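Local coordinates for protein glutathione s-transferase S2 (Nilaparvata lugens, PDB 5H5L) that acts as a glutathione-requiring prostaglandin D synthase of the sigma class and probably also conjugates glutathione to electrophilic substrates, at residues G76-G79 with E84-M87; D89-T94 with G142-G147; E119-E124 with T165-I170; Y155-L160 with K183-P188; D169-D172 with H176-A179. All coordinates share one frame; numbering follows the deposited sequence.

Interaction 1 (G76-G79 with E84-M87); sequences GLAG and EDLM
Gly79 packs closely against Glu84 and Asp85 at the start of the helix. The tight part is small. The CA atoms of Gly79 and Asp85 are 4.4 Å apart, and Gly79 CA lies 3.6 Å from Glu84 CB. A CB on Gly79 would point toward the helix and would probably run into Asp85 N and Glu84 C. One hydrogen bond crosses here, from Gly79 N to Asp85 OD1 at 2.7 Å. It is moderately bent (151°), and the N-H comes in from above the carboxylate plane, 48° out of it. Ala78 CB crowds the same oxygen, 3.4 Å from Asp85 OD1. The Asp85 carboxylate reaches back to the loop because its CG stands beside the backbone N (chi1 -81°). The other oxygen, OD2, forms a salt bridge to Lys73, so two partners hold this buried group. The segments join the loop after helix 64-75 to the first turns of helix 82-106, in the link from the thioredoxin-like domain to the helical domain of a glutathione transferase. The looser, partly exposed side belongs to Glu84. Its extended chain passes along Gly79, with OE1 3.7 Å from Gly79 C. That oxygen accepts a hydrogen bond from Ser80 N and forms a salt bridge to Lys148.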
# COMPACT_ATOMS: atom_id res chain seq x y z
N GLY B 76 11.17 11.97 12.41
CA GLY B 76 10.30 12.17 13.55
C GLY B 76 8.86 12.51 13.20
O GLY B 76 8.18 13.18 13.99
N LEU B 77 8.39 12.08 12.04
CA LEU B 77 7.02 12.31 11.59
C LEU B 77 6.22 11.01 11.47
O LEU B 77 5.42 10.85 10.55
CB LEU B 77 7.03 13.03 10.26
CG LEU B 77 7.66 14.42 10.24
CD1 LEU B 77 7.45 14.96 8.86
CD2 LEU B 77 7.06 15.37 11.28
N ALA B 78 6.46 10.07 12.39
CA ALA B 78 5.68 8.84 12.45
C ALA B 78 4.96 8.76 13.79
O ALA B 78 4.84 9.77 14.48
CB ALA B 78 6.56 7.61 12.23
N GLY B 79 4.49 7.57 14.19
CA GLY B 79 3.72 7.47 15.41
C GLY B 79 4.60 7.29 16.66
O GLY B 79 5.71 6.78 16.58
N GLU B 84 -0.54 4.59 16.91
CA GLU B 84 -0.40 5.85 16.18
C GLU B 84 0.10 5.61 14.76
O GLU B 84 -0.39 6.24 13.82
CB GLU B 84 0.52 6.81 16.95
CG GLU B 84 -0.16 7.41 18.13
CD GLU B 84 0.55 8.62 18.67
OE1 GLU B 84 1.67 8.93 18.19
OE2 GLU B 84 -0.03 9.25 19.56
N ASP B 85 1.05 4.68 14.58
CA ASP B 85 1.45 4.36 13.21
C ASP B 85 0.31 3.72 12.42
O ASP B 85 0.18 3.95 11.21
CB ASP B 85 2.67 3.42 13.20
CG ASP B 85 3.97 4.17 13.41
OD1 ASP B 85 4.14 5.28 12.85
OD2 ASP B 85 4.83 3.66 14.14
N LEU B 86 -0.50 2.89 13.07
CA LEU B 86 -1.66 2.33 12.38
C LEU B 86 -2.58 3.44 11.88
O LEU B 86 -3.12 3.37 10.77
CB LEU B 86 -2.43 1.39 13.28
CG LEU B 86 -3.67 0.70 12.70
CD1 LEU B 86 -3.34 -0.14 11.47
CD2 LEU B 86 -4.33 -0.18 13.79
N MET B 87 -2.77 4.47 12.68
CA MET B 87 -3.65 5.57 12.28
C MET B 87 -3.11 6.32 11.08
O MET B 87 -3.89 6.81 10.25
CB MET B 87 -3.85 6.51 13.47
CG MET B 87 -4.57 5.85 14.66
SD MET B 87 -6.24 5.32 14.30
CE MET B 87 -5.99 3.58 13.91

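Interaction 2 (D89-T94 with G142-G147); sequences DTMIDT and GYLANG
Leu144 carries this contact, set against Met91 and Ile92 of helix 82-106. Its segment lies in the loop between helix 111-139 and helix 151-164. The loop starts at Gly142, which has positive phi and whose O takes a weak hydrogen bond from Lys183 NZ. Tyr143 follows and turns to the same lysine, in a cation-pi contact with its ring. At Leu144 the side chain points into the helix. Its CD1 meets Ile92 CD1 at 3.8 Å, the two side chains crossing at about a right angle. The other branch, CD2, is 4.3 Å from Met91 CE. The methionine chain is bent at chi2 (-50°) and chi3 (-65°), which curls its methyl group round to this leucine. Met91 CG also lies 3.8 Å from Leu144 O, an oxygen that receives a weak hydrogen bond from His136. Leu144 N is hydrogen-bonded to Asp153 OD1, so the N and, weakly, the O of this residue are held by helices 151-164 and 111-139. Ala145 next faces the preceding turn of helix 82-106, at Met87 and Ile88. Asn146 then gives its ND2 to Glu84 O. The contact is a piece of the hydrophobic core of the all-helical domain. Ile92 also touches Trp151, and its side chain is about 9 Å from the bound glutathione. No hydrogen bond crosses between the two segments. The leucine is therefore held to the helix by shape and burial, while one hydrogen bond to Asp153 and a weak one from His136 help to place the backbone that presents it.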
# COMPACT_ATOMS: atom_id res chain seq x y z
N ASP B 89 -0.91 4.79 8.72
CA ASP B 89 -0.84 3.79 7.65
C ASP B 89 -2.21 3.54 7.04
O ASP B 89 -2.33 3.44 5.81
CB ASP B 89 -0.28 2.47 8.19
CG ASP B 89 1.20 2.53 8.53
OD1 ASP B 89 1.89 3.52 8.22
OD2 ASP B 89 1.67 1.57 9.18
N THR B 90 -3.26 3.40 7.88
CA THR B 90 -4.58 3.10 7.34
C THR B 90 -5.08 4.23 6.43
O THR B 90 -5.65 3.96 5.37
CB THR B 90 -5.60 2.81 8.45
OG1 THR B 90 -6.81 2.34 7.85
CG2 THR B 90 -5.92 4.01 9.24
N MET B 91 -4.84 5.48 6.81
CA MET B 91 -5.28 6.60 5.98
C MET B 91 -4.53 6.66 4.65
O MET B 91 -5.12 6.94 3.59
CB MET B 91 -5.09 7.92 6.73
CG MET B 91 -6.05 8.12 7.91
SD MET B 91 -7.79 7.84 7.51
CE MET B 91 -7.99 9.16 6.36
N ILE B 92 -3.23 6.36 4.65
CA ILE B 92 -2.51 6.43 3.39
C ILE B 92 -2.87 5.25 2.48
O ILE B 92 -2.91 5.40 1.26
CB ILE B 92 -0.99 6.52 3.65
CG1 ILE B 92 -0.67 7.89 4.27
CG2 ILE B 92 -0.22 6.30 2.39
CD1 ILE B 92 -1.09 9.08 3.40
N ASP B 93 -3.09 4.06 3.05
CA ASP B 93 -3.52 2.96 2.22
C ASP B 93 -4.89 3.27 1.60
O ASP B 93 -5.14 2.95 0.44
CB ASP B 93 -3.57 1.65 3.02
CG ASP B 93 -2.17 0.95 3.13
OD1 ASP B 93 -1.17 1.45 2.60
OD2 ASP B 93 -2.11 -0.14 3.73
N THR B 94 -5.76 3.92 2.36
CA THR B 94 -7.05 4.31 1.82
C THR B 94 -6.88 5.36 0.72
O THR B 94 -7.52 5.27 -0.33
CB THR B 94 -7.93 4.81 2.97
OG1 THR B 94 -8.21 3.68 3.80
CG2 THR B 94 -9.24 5.39 2.46
N GLY B 142 -6.83 18.67 12.56
CA GLY B 142 -6.27 19.33 11.41
C GLY B 142 -5.18 18.56 10.71
O GLY B 142 -4.41 19.15 9.94
N TYR B 143 -5.05 17.26 10.98
CA TYR B 143 -4.06 16.40 10.33
C TYR B 143 -4.74 15.10 9.92
O TYR B 143 -5.87 14.81 10.31
CB TYR B 143 -2.89 16.11 11.27
CG TYR B 143 -2.12 17.34 11.62
CD1 TYR B 143 -1.17 17.83 10.74
CD2 TYR B 143 -2.35 18.02 12.82
CE1 TYR B 143 -0.44 18.97 11.04
CE2 TYR B 143 -1.63 19.17 13.13
CZ TYR B 143 -0.68 19.63 12.22
OH TYR B 143 0.07 20.75 12.45
N LEU B 144 -4.02 14.31 9.11
CA LEU B 144 -4.53 13.01 8.72
C LEU B 144 -4.64 12.08 9.90
O LEU B 144 -5.55 11.24 9.94
CB LEU B 144 -3.65 12.35 7.65
CG LEU B 144 -3.88 12.63 6.18
CD1 LEU B 144 -2.94 11.69 5.40
CD2 LEU B 144 -5.35 12.46 5.72
N ALA B 145 -3.76 12.20 10.89
CA ALA B 145 -3.72 11.21 11.94
C ALA B 145 -3.15 11.78 13.23
O ALA B 145 -2.21 12.58 13.19
CB ALA B 145 -2.88 10.01 11.52
N ASN B 146 -3.73 11.35 14.36
CA ASN B 146 -3.16 11.53 15.70
C ASN B 146 -3.03 13.00 16.11
O ASN B 146 -2.27 13.34 17.02
CB ASN B 146 -1.78 10.87 15.81
CG ASN B 146 -1.78 9.41 15.40
OD1 ASN B 146 -2.59 8.61 15.88
ND2 ASN B 146 -0.85 9.04 14.52
N GLY B 147 -3.74 13.91 15.46
CA GLY B 147 -3.64 15.30 15.82
C GLY B 147 -2.26 15.90 15.67
O GLY B 147 -1.96 16.89 16.32

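Interaction 3 (E119-E124 with T165-I170); sequences ETLLNE and TIWSDI
Trp167 NE1 is hydrogen-bonded to Glu118 OE2, just ahead of residues 119-124, and lies 3.8 Å from Leu122 CD1. The indole thus meets helix 111-139 through both a polar bond and apolar packing. Leu122 CD2 sits over one face of the ring in a CH-pi contact. It is 3.9 Å from the centroid of the five-membered ring and 13° off the ring normal. Ile166 CG2 covers the opposite face. Leu121 meets the far end of the indole, its CD2 3.8 Å from Trp167 CH2, and the two side chains cross at about a right angle. Helix 111-139 has a wider pi-type turn at 121-124, which begins with the two leucines that meet the indole. The partner segment belongs to the loop between helix 151-164 and helix 175-185 of the C-terminal helical domain. It folds into a type I beta turn from Trp167 to Ile170, closed by Ile170 N to Trp167 O at 3.2 Å. The turn puts Ile170 beside the tryptophan. Its CG1 is anti to the backbone N (chi1 -164°) and the chain stays extended, which brings CD1 to 3.9 Å from Leu122 CD2. With the indole of Trp167 cut back to an alanine, Glu118 OE2 would probably lose this N-H donor and a gap would open between Leu122 and Ile166. Trp105 of helix 82-106 also meets the indole, the ring planes inclined at about 50°.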
# COMPACT_ATOMS: atom_id res chain seq x y z
N GLU B 119 -16.03 11.53 -15.33
CA GLU B 119 -17.30 11.93 -14.75
C GLU B 119 -17.56 11.18 -13.44
O GLU B 119 -17.94 11.78 -12.42
CB GLU B 119 -18.44 11.66 -15.73
CG GLU B 119 -19.86 11.71 -15.11
CD GLU B 119 -20.41 10.34 -14.66
OE1 GLU B 119 -20.07 9.31 -15.29
OE2 GLU B 119 -21.20 10.30 -13.67
N THR B 120 -17.43 9.86 -13.47
CA THR B 120 -17.60 9.09 -12.24
C THR B 120 -16.60 9.55 -11.19
O THR B 120 -16.96 9.77 -10.02
CB THR B 120 -17.45 7.60 -12.54
OG1 THR B 120 -18.44 7.21 -13.50
CG2 THR B 120 -17.60 6.75 -11.27
N LEU B 121 -15.34 9.71 -11.59
CA LEU B 121 -14.30 10.19 -10.70
C LEU B 121 -14.68 11.52 -10.06
O LEU B 121 -14.67 11.67 -8.83
CB LEU B 121 -13.00 10.31 -11.49
CG LEU B 121 -11.79 10.89 -10.79
CD1 LEU B 121 -11.43 10.05 -9.52
CD2 LEU B 121 -10.66 10.89 -11.82
N LEU B 122 -15.08 12.49 -10.87
CA LEU B 122 -15.33 13.81 -10.31
C LEU B 122 -16.63 13.89 -9.52
O LEU B 122 -16.69 14.57 -8.50
CB LEU B 122 -15.30 14.86 -11.42
CG LEU B 122 -13.96 15.15 -12.04
CD1 LEU B 122 -14.11 16.01 -13.30
CD2 LEU B 122 -13.09 15.84 -11.00
N ASN B 123 -17.68 13.18 -9.93
CA ASN B 123 -18.96 13.36 -9.25
C ASN B 123 -19.34 12.24 -8.28
O ASN B 123 -20.27 12.44 -7.49
CB ASN B 123 -20.08 13.55 -10.29
CG ASN B 123 -19.72 14.61 -11.35
OD1 ASN B 123 -18.83 15.44 -11.16
ND2 ASN B 123 -20.45 14.60 -12.46
N GLU B 124 -18.65 11.10 -8.27
CA GLU B 124 -18.90 10.09 -7.24
C GLU B 124 -17.66 9.76 -6.41
O GLU B 124 -17.71 9.86 -5.17
CB GLU B 124 -19.48 8.84 -7.92
CG GLU B 124 -21.01 9.01 -8.20
CD GLU B 124 -21.37 8.93 -9.68
OE1 GLU B 124 -20.73 8.14 -10.40
OE2 GLU B 124 -22.30 9.66 -10.11
N THR B 165 -3.01 20.07 -10.68
CA THR B 165 -2.55 20.49 -12.00
C THR B 165 -3.50 20.07 -13.11
O THR B 165 -3.45 20.64 -14.20
CB THR B 165 -1.15 19.94 -12.29
OG1 THR B 165 -1.21 18.52 -12.46
CG2 THR B 165 -0.18 20.30 -11.15
N ILE B 166 -4.37 19.09 -12.85
CA ILE B 166 -5.42 18.66 -13.79
C ILE B 166 -6.78 19.29 -13.45
O ILE B 166 -7.45 19.85 -14.32
CB ILE B 166 -5.53 17.12 -13.80
CG1 ILE B 166 -4.19 16.49 -14.18
CG2 ILE B 166 -6.68 16.67 -14.72
CD1 ILE B 166 -3.77 16.77 -15.61
N TRP B 167 -7.22 19.15 -12.21
CA TRP B 167 -8.50 19.69 -11.76
C TRP B 167 -8.16 20.76 -10.71
O TRP B 167 -7.96 20.46 -9.54
CB TRP B 167 -9.39 18.56 -11.21
CG TRP B 167 -9.59 17.44 -12.19
CD1 TRP B 167 -10.44 17.43 -13.27
CD2 TRP B 167 -8.96 16.14 -12.18
NE1 TRP B 167 -10.36 16.23 -13.93
CE2 TRP B 167 -9.46 15.42 -13.29
CE3 TRP B 167 -8.02 15.52 -11.35
CZ2 TRP B 167 -9.06 14.11 -13.58
CZ3 TRP B 167 -7.61 14.23 -11.64
CH2 TRP B 167 -8.13 13.53 -12.76
N SER B 168 -8.07 22.01 -11.16
CA SER B 168 -7.38 23.03 -10.38
C SER B 168 -8.12 23.36 -9.09
O SER B 168 -7.50 23.64 -8.07
CB SER B 168 -7.21 24.29 -11.23
OG SER B 168 -8.47 24.82 -11.59
N ASP B 169 -9.45 23.36 -9.13
CA ASP B 169 -10.25 23.81 -8.00
C ASP B 169 -10.61 22.67 -7.06
O ASP B 169 -11.25 22.91 -6.03
CB ASP B 169 -11.54 24.45 -8.52
CG ASP B 169 -12.46 23.45 -9.21
OD1 ASP B 169 -11.97 22.42 -9.73
OD2 ASP B 169 -13.69 23.69 -9.23
N ILE B 170 -10.16 21.46 -7.37
CA ILE B 170 -10.79 20.25 -6.87
C ILE B 170 -10.78 20.20 -5.34
O ILE B 170 -11.78 19.84 -4.73
CB ILE B 170 -10.10 19.03 -7.50
CG1 ILE B 170 -10.97 17.79 -7.33
CG2 ILE B 170 -8.71 18.83 -6.92
CD1 ILE B 170 -10.55 16.65 -8.22

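Interaction 4 (Y155-L160 with K183-P188); sequences YFISIL and KVVNLP
This is an apolar helix-helix contact inside the C-terminal helical domain, with Ile157 of helix 151-164 set against Val184 and Val185 of helix 175-185. The closest pair of CA atoms is Ile157 and Val184, 7.1 Å apart. Both of these residues point toward each other and are buried. Ile157 CG1 meets Val184 CG2 at 4.0 Å, and Ile157 CB meets Val184 CG1 at 4.1 Å. Val184 CB sits between the two branches of the isoleucine, 4.1 Å from both Ile157 CG1 and Ile157 CG2. CG2 of Ile157 stands anti to its own backbone N and reaches the next residue, lying 4.1 Å from Val185 CG1. There the side chains cross at about a right angle. Replacing Ile157 by an alanine takes away CG1, CG2 and CD1 and is likely to leave a gap beside both valines. Ile157 also touches Leu180 and Asn181, one turn earlier on helix 175-185. Val184 in turn touches Trp20 of helix 15-25, so the packing continues into the N-terminal domain. Beyond Val185 the chain turns into helix 188-196. Leu187 N bonds to Val184 O at 3.0 Å, and Leu187 takes the N-cap position of the new helix. The neighbouring Tyr155 faces another way, its OH hydrogen-bonded to Ser64 and Arg99 of the glutathione pocket. No polar bond joins the two segments. Branched aliphatic groups in van der Waals contact hold them together, so the strength of the contact rests on fit and on exclusion of water.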
# COMPACT_ATOMS: atom_id res chain seq x y z
N TYR B 155 2.85 12.95 2.23
CA TYR B 155 2.54 12.12 1.08
C TYR B 155 1.23 12.55 0.44
O TYR B 155 1.13 12.73 -0.77
CB TYR B 155 2.50 10.66 1.55
CG TYR B 155 2.40 9.61 0.48
CD1 TYR B 155 3.54 8.98 0.00
CD2 TYR B 155 1.16 9.20 -0.01
CE1 TYR B 155 3.46 7.97 -0.95
CE2 TYR B 155 1.07 8.21 -0.96
CZ TYR B 155 2.24 7.60 -1.43
OH TYR B 155 2.16 6.62 -2.38
N PHE B 156 0.21 12.75 1.27
CA PHE B 156 -1.14 13.11 0.82
C PHE B 156 -1.13 14.42 0.03
O PHE B 156 -1.60 14.49 -1.12
CB PHE B 156 -2.01 13.16 2.08
CG PHE B 156 -3.46 13.54 1.89
CD1 PHE B 156 -4.32 12.75 1.15
CD2 PHE B 156 -3.98 14.62 2.57
CE1 PHE B 156 -5.69 13.10 1.04
CE2 PHE B 156 -5.31 14.94 2.47
CZ PHE B 156 -6.15 14.19 1.72
N ILE B 157 -0.55 15.46 0.62
CA ILE B 157 -0.56 16.81 0.01
C ILE B 157 0.32 16.87 -1.23
O ILE B 157 -0.05 17.48 -2.24
CB ILE B 157 -0.12 17.86 1.05
CG1 ILE B 157 -1.10 17.95 2.20
CG2 ILE B 157 -0.05 19.25 0.42
CD1 ILE B 157 -2.55 18.10 1.75
N SER B 158 1.48 16.20 -1.22
CA SER B 158 2.33 16.25 -2.40
C SER B 158 1.62 15.63 -3.59
O SER B 158 1.72 16.14 -4.71
CB SER B 158 3.67 15.56 -2.13
OG SER B 158 3.48 14.17 -1.99
N ILE B 159 0.87 14.54 -3.37
CA ILE B 159 0.17 13.90 -4.47
C ILE B 159 -1.10 14.67 -4.84
O ILE B 159 -1.42 14.79 -6.02
CB ILE B 159 -0.10 12.42 -4.11
CG1 ILE B 159 1.25 11.67 -4.10
CG2 ILE B 159 -1.06 11.77 -5.07
CD1 ILE B 159 1.21 10.25 -3.64
N LEU B 160 -1.82 15.22 -3.86
CA LEU B 160 -2.99 16.04 -4.21
C LEU B 160 -2.60 17.26 -5.05
O LEU B 160 -3.34 17.67 -5.95
CB LEU B 160 -3.71 16.51 -2.95
CG LEU B 160 -4.53 15.47 -2.20
CD1 LEU B 160 -5.28 16.12 -1.08
CD2 LEU B 160 -5.50 14.73 -3.11
N LYS B 183 -0.90 24.29 5.17
CA LYS B 183 0.04 24.08 6.28
C LYS B 183 1.28 23.31 5.82
O LYS B 183 2.40 23.66 6.19
CB LYS B 183 -0.71 23.34 7.38
CG LYS B 183 0.06 22.90 8.56
CD LYS B 183 -0.85 22.83 9.79
CE LYS B 183 -2.13 22.02 9.57
NZ LYS B 183 -3.11 22.18 10.71
N VAL B 184 1.11 22.30 4.98
CA VAL B 184 2.25 21.48 4.61
C VAL B 184 3.15 22.23 3.65
O VAL B 184 4.37 22.26 3.81
CB VAL B 184 1.79 20.14 4.01
CG1 VAL B 184 2.95 19.47 3.30
CG2 VAL B 184 1.24 19.22 5.12
N VAL B 185 2.57 22.88 2.65
CA VAL B 185 3.41 23.54 1.66
C VAL B 185 4.14 24.75 2.22
O VAL B 185 5.01 25.30 1.53
CB VAL B 185 2.65 23.99 0.40
CG1 VAL B 185 1.96 22.82 -0.20
CG2 VAL B 185 1.66 25.14 0.73
N ASN B 186 3.82 25.16 3.46
CA ASN B 186 4.52 26.25 4.12
C ASN B 186 5.49 25.79 5.19
O ASN B 186 6.15 26.62 5.81
CB ASN B 186 3.51 27.23 4.72
CG ASN B 186 2.98 28.20 3.67
OD1 ASN B 186 3.73 29.04 3.16
ND2 ASN B 186 1.70 28.06 3.31
N LEU B 187 5.60 24.49 5.42
CA LEU B 187 6.74 23.99 6.18
C LEU B 187 8.01 24.50 5.50
O LEU B 187 8.12 24.42 4.27
CB LEU B 187 6.72 22.45 6.24
CG LEU B 187 5.51 21.92 7.01
CD1 LEU B 187 5.27 20.37 6.86
CD2 LEU B 187 5.63 22.30 8.48
N PRO B 188 8.94 25.10 6.25
CA PRO B 188 10.01 25.88 5.60
C PRO B 188 10.78 25.09 4.56
O PRO B 188 11.00 25.56 3.44
CB PRO B 188 10.89 26.30 6.78
CG PRO B 188 10.03 26.26 7.94
CD PRO B 188 8.99 25.22 7.72

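Interaction 5 (D169-D172 with H176-A179); sequences DIID and HIKA
Ile171 and Asp172 meet Lys178 and Ile177 across a short connection of three residues. The Ile171 CD1 methyl lies 3.9 Å from Lys178 CD, the two side chains crossing at about a right angle. It gets there because CG1 of Ile171 sits between the backbone N and the carbonyl carbon (chi1 71°). Ile171 CB also packs on Ile177 CG2 at 4.2 Å. The Asp172 and Lys178 side chains run side by side and point the same way. Asp172 OD1 is 4.0 Å from Lys178 CE and 4.3 Å from Lys178 NZ. That is too long for a salt bridge, though the opposite charges probably still attract at this exposed edge. NZ has a further long, weak ion pair with Asp182. The segments join the end of the loop after helix 151-164 to the start of helix 175-185, within the helical domain of the transferase. The loop is shaped by its own backbone, with Asp172 N bonded to Asp169 O at 2.9 Å. The helix start is set from outside. Asn134 of helix 111-139 uses its OD1 to accept hydrogen bonds from both His176 N and Ile177 N, two amides of the first turn. Ile177 is buried against Phe130 of that helix and Leu160 of helix 151-164. His176 points away from the loop and touches Ile137 and Lys138.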
# COMPACT_ATOMS: atom_id res chain seq x y z
N ASP B 169 -9.45 23.36 -9.13
CA ASP B 169 -10.25 23.81 -8.00
C ASP B 169 -10.61 22.67 -7.06
O ASP B 169 -11.25 22.91 -6.03
CB ASP B 169 -11.54 24.45 -8.52
CG ASP B 169 -12.46 23.45 -9.21
OD1 ASP B 169 -11.97 22.42 -9.73
OD2 ASP B 169 -13.69 23.69 -9.23
N ILE B 170 -10.16 21.46 -7.37
CA ILE B 170 -10.79 20.25 -6.87
C ILE B 170 -10.78 20.20 -5.34
O ILE B 170 -11.78 19.84 -4.73
CB ILE B 170 -10.10 19.03 -7.50
CG1 ILE B 170 -10.97 17.79 -7.33
CG2 ILE B 170 -8.71 18.83 -6.92
CD1 ILE B 170 -10.55 16.65 -8.22
N ILE B 171 -9.68 20.59 -4.69
CA ILE B 171 -9.65 20.47 -3.23
C ILE B 171 -10.24 21.69 -2.52
O ILE B 171 -10.42 21.65 -1.29
CB ILE B 171 -8.23 20.23 -2.65
CG1 ILE B 171 -7.32 21.45 -2.74
CG2 ILE B 171 -7.55 19.03 -3.36
CD1 ILE B 171 -6.06 21.31 -1.84
N ASP B 172 -10.58 22.75 -3.26
CA ASP B 172 -10.98 24.02 -2.63
C ASP B 172 -12.19 23.86 -1.73
O ASP B 172 -12.21 24.41 -0.63
CB ASP B 172 -11.27 25.07 -3.70
CG ASP B 172 -10.02 25.72 -4.24
OD1 ASP B 172 -9.00 25.76 -3.52
OD2 ASP B 172 -10.06 26.20 -5.39
N HIS B 176 -11.09 21.39 5.18
CA HIS B 176 -10.04 20.86 6.04
C HIS B 176 -8.90 20.23 5.24
O HIS B 176 -7.74 20.30 5.69
CB HIS B 176 -10.68 19.91 7.03
CG HIS B 176 -11.72 20.59 7.87
ND1 HIS B 176 -13.08 20.47 7.63
CD2 HIS B 176 -11.59 21.47 8.88
CE1 HIS B 176 -13.74 21.23 8.48
NE2 HIS B 176 -12.86 21.85 9.25
N ILE B 177 -9.18 19.66 4.06
CA ILE B 177 -8.10 19.25 3.16
C ILE B 177 -7.28 20.46 2.74
O ILE B 177 -6.05 20.45 2.80
CB ILE B 177 -8.66 18.49 1.95
CG1 ILE B 177 -9.36 17.22 2.41
CG2 ILE B 177 -7.56 18.16 0.97
CD1 ILE B 177 -10.04 16.46 1.22
N LYS B 178 -7.95 21.53 2.30
CA LYS B 178 -7.23 22.71 1.82
C LYS B 178 -6.41 23.36 2.93
O LYS B 178 -5.31 23.87 2.68
CB LYS B 178 -8.23 23.71 1.23
CG LYS B 178 -7.62 25.02 0.78
CD LYS B 178 -6.71 24.83 -0.41
CE LYS B 178 -6.10 26.16 -0.84
NZ LYS B 178 -5.03 25.97 -1.86
N ALA B 179 -6.94 23.37 4.16
CA ALA B 179 -6.19 23.86 5.33
C ALA B 179 -4.94 23.02 5.62
O ALA B 179 -3.89 23.56 6.00
CB ALA B 179 -7.10 23.82 6.54

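How the interactions relate
From the N terminus, interaction 1 comes first and closes a short loop between helices 64-75 and 82-106. Interaction 2 starts further along and closes a long loop that holds the rest of helix 82-106 and helix 111-139. It touches interaction 1 through Met87 with Ala145 and Asn146. Interaction 3 ties helix 111-139 to the loop after helix 151-164. It crosses interaction 2, and also interaction 4, which joins helices 151-164 and 175-185. Interaction 5 is nested inside the loop of interaction 4, shares Asp169 and Ile170 with interaction 3, and ties their loop to helix 175-185. Leu144 on Phe156 connects interactions 2 and 4, and Leu160 on Ile177 connects 4 and 5.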